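Local atomic coordinates of dehalogenase-like hydrolase (Ralstonia solanacearum, PDB entry 3UMB), a protein that probably catalyses the hydrolytic dehalogenation of small (S)-2-haloalkanoic acids, giving the corresponding (R)-2-hydroxyalkanoic acids and a halide ion. Residues R43-D46 / Y47-R51. Sequence-based numbering, arbitrary orientation.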
ATOM      1  N   ARG A  43       2.027  -3.220  -7.339  1.00 18.32           N
ATOM      2  CA  ARG A  43       0.627  -2.826  -7.615  1.00 17.95           C
ATOM      3  C   ARG A  43      -0.365  -3.880  -7.157  1.00 17.32           C
ATOM      4  O   ARG A  43      -1.460  -3.547  -6.731  1.00 15.82           O
ATOM      5  CB  ARG A  43       0.396  -2.392  -9.076  1.00 17.44           C
ATOM      6  CG  ARG A  43       1.061  -1.037  -9.371  1.00 18.94           C
ATOM      7  CD  ARG A  43       0.449   0.053  -8.494  1.00 18.64           C
ATOM      8  NE  ARG A  43       0.395   1.354  -9.155  1.00 19.75           N
ATOM      9  CZ  ARG A  43       1.373   2.277  -9.111  1.00 27.89           C
ATOM     10  NH1 ARG A  43       1.223   3.462  -9.707  1.00 29.91           N
ATOM     11  NH2 ARG A  43       2.526   2.045  -8.483  1.00 29.19           N
ATOM     12  N   GLN A  44       0.047  -5.153  -7.162  1.00 17.76           N
ATOM     13  CA  GLN A  44      -0.856  -6.206  -6.690  1.00 18.24           C
ATOM     14  C   GLN A  44      -1.237  -5.953  -5.232  1.00 17.42           C
ATOM     15  O   GLN A  44      -2.400  -5.911  -4.875  1.00 17.91           O
ATOM     16  CB  GLN A  44      -0.234  -7.586  -6.919  1.00 18.72           C
ATOM     17  CG  GLN A  44      -0.955  -8.743  -6.299  1.00 20.56           C
ATOM     18  CD  GLN A  44      -0.091  -9.995  -6.259  1.00 20.98           C
ATOM     19  OE1 GLN A  44       1.021  -9.955  -5.741  1.00 21.54           O
ATOM     20  NE2 GLN A  44      -0.579 -11.099  -6.871  1.00 17.29           N
ATOM     21  N   ILE A  45      -0.234  -5.702  -4.420  1.00 18.23           N
ATOM     22  CA  ILE A  45      -0.435  -5.411  -3.044  1.00 18.47           C
ATOM     23  C   ILE A  45      -1.070  -4.035  -2.845  1.00 16.80           C
ATOM     24  O   ILE A  45      -1.992  -3.910  -2.094  1.00 15.55           O
ATOM     25  CB  ILE A  45       0.856  -5.649  -2.287  1.00 19.94           C
ATOM     26  CG1 ILE A  45       1.123  -7.148  -2.243  1.00 22.59           C
ATOM     27  CG2 ILE A  45       0.767  -5.145  -0.844  1.00 22.27           C
ATOM     28  CD1 ILE A  45      -0.014  -7.961  -1.488  1.00 24.80           C
ATOM     29  N   ASP A  46      -0.612  -3.016  -3.549  1.00 15.84           N
ATOM     30  CA  ASP A  46      -1.212  -1.717  -3.434  1.00 15.38           C
ATOM     31  C   ASP A  46      -2.711  -1.814  -3.648  1.00 15.24           C
ATOM     32  O   ASP A  46      -3.469  -1.203  -2.899  1.00 13.96           O
ATOM     33  CB  ASP A  46      -0.649  -0.772  -4.477  1.00 16.50           C
ATOM     34  CG  ASP A  46       0.737  -0.302  -4.145  1.00 19.05           C
ATOM     35  OD1 ASP A  46       1.220  -0.667  -3.035  1.00 18.10           O
ATOM     36  OD2 ASP A  46       1.321   0.403  -5.022  1.00 21.30           O
ATOM     37  N   TYR A  47      -3.135  -2.560  -4.687  1.00 14.82           N
ATOM     38  CA  TYR A  47      -4.543  -2.660  -5.041  1.00 14.00           C
ATOM     39  C   TYR A  47      -5.364  -3.377  -3.988  1.00 13.32           C
ATOM     40  O   TYR A  47      -6.481  -2.975  -3.737  1.00 12.71           O
ATOM     41  CB  TYR A  47      -4.756  -3.292  -6.425  1.00 13.13           C
ATOM     42  CG  TYR A  47      -4.329  -2.435  -7.630  1.00 15.15           C
ATOM     43  CD1 TYR A  47      -3.958  -1.073  -7.495  1.00 15.80           C
ATOM     44  CD2 TYR A  47      -4.348  -2.954  -8.915  1.00 16.95           C
ATOM     45  CE1 TYR A  47      -3.558  -0.290  -8.624  1.00 13.56           C
ATOM     46  CE2 TYR A  47      -3.955  -2.173 -10.048  1.00 13.90           C
ATOM     47  CZ  TYR A  47      -3.583  -0.853  -9.888  1.00 15.86           C
ATOM     48  OH  TYR A  47      -3.237  -0.111 -10.999  1.00 14.07           O
ATOM     49  N   THR A  48      -4.823  -4.398  -3.331  1.00 13.56           N
ATOM     50  CA  THR A  48      -5.593  -5.068  -2.249  1.00 12.80           C
ATOM     51  C   THR A  48      -5.832  -4.095  -1.082  1.00 13.92           C
ATOM     52  O   THR A  48      -6.905  -4.054  -0.530  1.00 13.91           O
ATOM     53  CB  THR A  48      -4.869  -6.297  -1.706  1.00 12.58           C
ATOM     54  OG1 THR A  48      -3.636  -5.904  -1.128  1.00 11.21           O
ATOM     55  CG2 THR A  48      -4.619  -7.347  -2.803  1.00  9.73           C
ATOM     56  N   ARG A  49      -4.814  -3.319  -0.716  1.00 13.35           N
ATOM     57  CA  ARG A  49      -4.956  -2.330   0.331  1.00 14.19           C
ATOM     58  C   ARG A  49      -5.861  -1.163  -0.024  1.00 14.91           C
ATOM     59  O   ARG A  49      -6.675  -0.761   0.770  1.00 15.29           O
ATOM     60  CB  ARG A  49      -3.611  -1.774   0.687  1.00 13.82           C
ATOM     61  CG  ARG A  49      -2.707  -2.815   1.299  1.00 14.08           C
ATOM     62  CD  ARG A  49      -1.334  -2.284   1.391  1.00 13.68           C
ATOM     63  NE  ARG A  49      -0.432  -3.213   2.042  1.00 12.33           N
ATOM     64  CZ  ARG A  49       0.887  -3.059   2.069  1.00 15.21           C
ATOM     65  NH1 ARG A  49       1.482  -2.012   1.451  1.00 19.72           N
ATOM     66  NH2 ARG A  49       1.626  -3.964   2.686  1.00 15.86           N
ATOM     67  N   ILE A  50      -5.707  -0.613  -1.220  1.00 14.66           N
ATOM     68  CA  ILE A  50      -6.535   0.492  -1.650  1.00 14.43           C
ATOM     69  C   ILE A  50      -8.004   0.080  -1.543  1.00 14.91           C
ATOM     70  O   ILE A  50      -8.830   0.809  -0.977  1.00 16.37           O
ATOM     71  CB  ILE A  50      -6.200   0.910  -3.118  1.00 13.58           C
ATOM     72  CG1 ILE A  50      -4.859   1.589  -3.181  1.00 10.93           C
ATOM     73  CG2 ILE A  50      -7.314   1.831  -3.723  1.00 14.44           C
ATOM     74  CD1 ILE A  50      -4.394   1.822  -4.590  1.00  6.52           C
ATOM     75  N   ARG A  51      -8.327  -1.075  -2.111  1.00 14.76           N
ATOM     76  CA  ARG A  51      -9.677  -1.641  -2.044  1.00 14.54           C
ATOM     77  C   ARG A  51     -10.236  -1.881  -0.643  1.00 14.55           C
ATOM     78  O   ARG A  51     -11.398  -1.545  -0.377  1.00 15.95           O
ATOM     79  CB  ARG A  51      -9.722  -2.970  -2.816  1.00 14.28           C
ATOM     80  CG  ARG A  51      -9.556  -2.773  -4.339  1.00 15.30           C
ATOM     81  CD  ARG A  51      -9.669  -4.080  -5.146  1.00 17.05           C
ATOM     82  NE  ARG A  51      -9.728  -3.841  -6.588  1.00 17.21           N
ATOM     83  CZ  ARG A  51     -10.802  -3.434  -7.251  1.00 19.59           C
ATOM     84  NH1 ARG A  51     -11.953  -3.258  -6.620  1.00 20.81           N
ATOM     85  NH2 ARG A  51     -10.730  -3.218  -8.565  1.00 20.82           N
TER
HETATM   86  O   HOH W   1       0.662   0.025  -0.442  0.50 27.26           O
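I45 and R49 meet one turn apart on helix 33-54, part of the helical cap beside the Rossmann-like core of this HAD-superfamily dehalogenase. CG2 of I45 sits over the centre of one face of the R49 guanidinium, 3.6 Å from CZ. R49 gets there by running extended from CG to NE, and W183 adds a cation-pi contact. At the edge of the same guanidinium, in its plane, a water accepts from NH1 of R49 at 2.9 Å and donates to OD1 of D46 at 2.7 Å, joining opposite charges whose atoms do not touch. D46 also belongs with D42 to a magnesium site, and it packs on D46 of the second subunit. R43 bends at chi2 (-62°), bringing its CD to 4.0 Å from CE1 of Y47, and a further bend at chi3 turns the guanidinium, whose plane lies 68° from the ring; both polar ends reach E206 of the second subunit, R43 in a salt bridge and Y47 through its OH. The carbonyl of I45 serves two donors: N of R49 lies nearly along the C=O axis at 3.2 Å, whereas T48, with chi1 at 62°, swings its OG1 back to donate in the carbonyl plane, on a lone pair of I45 O, at 2.8 Å.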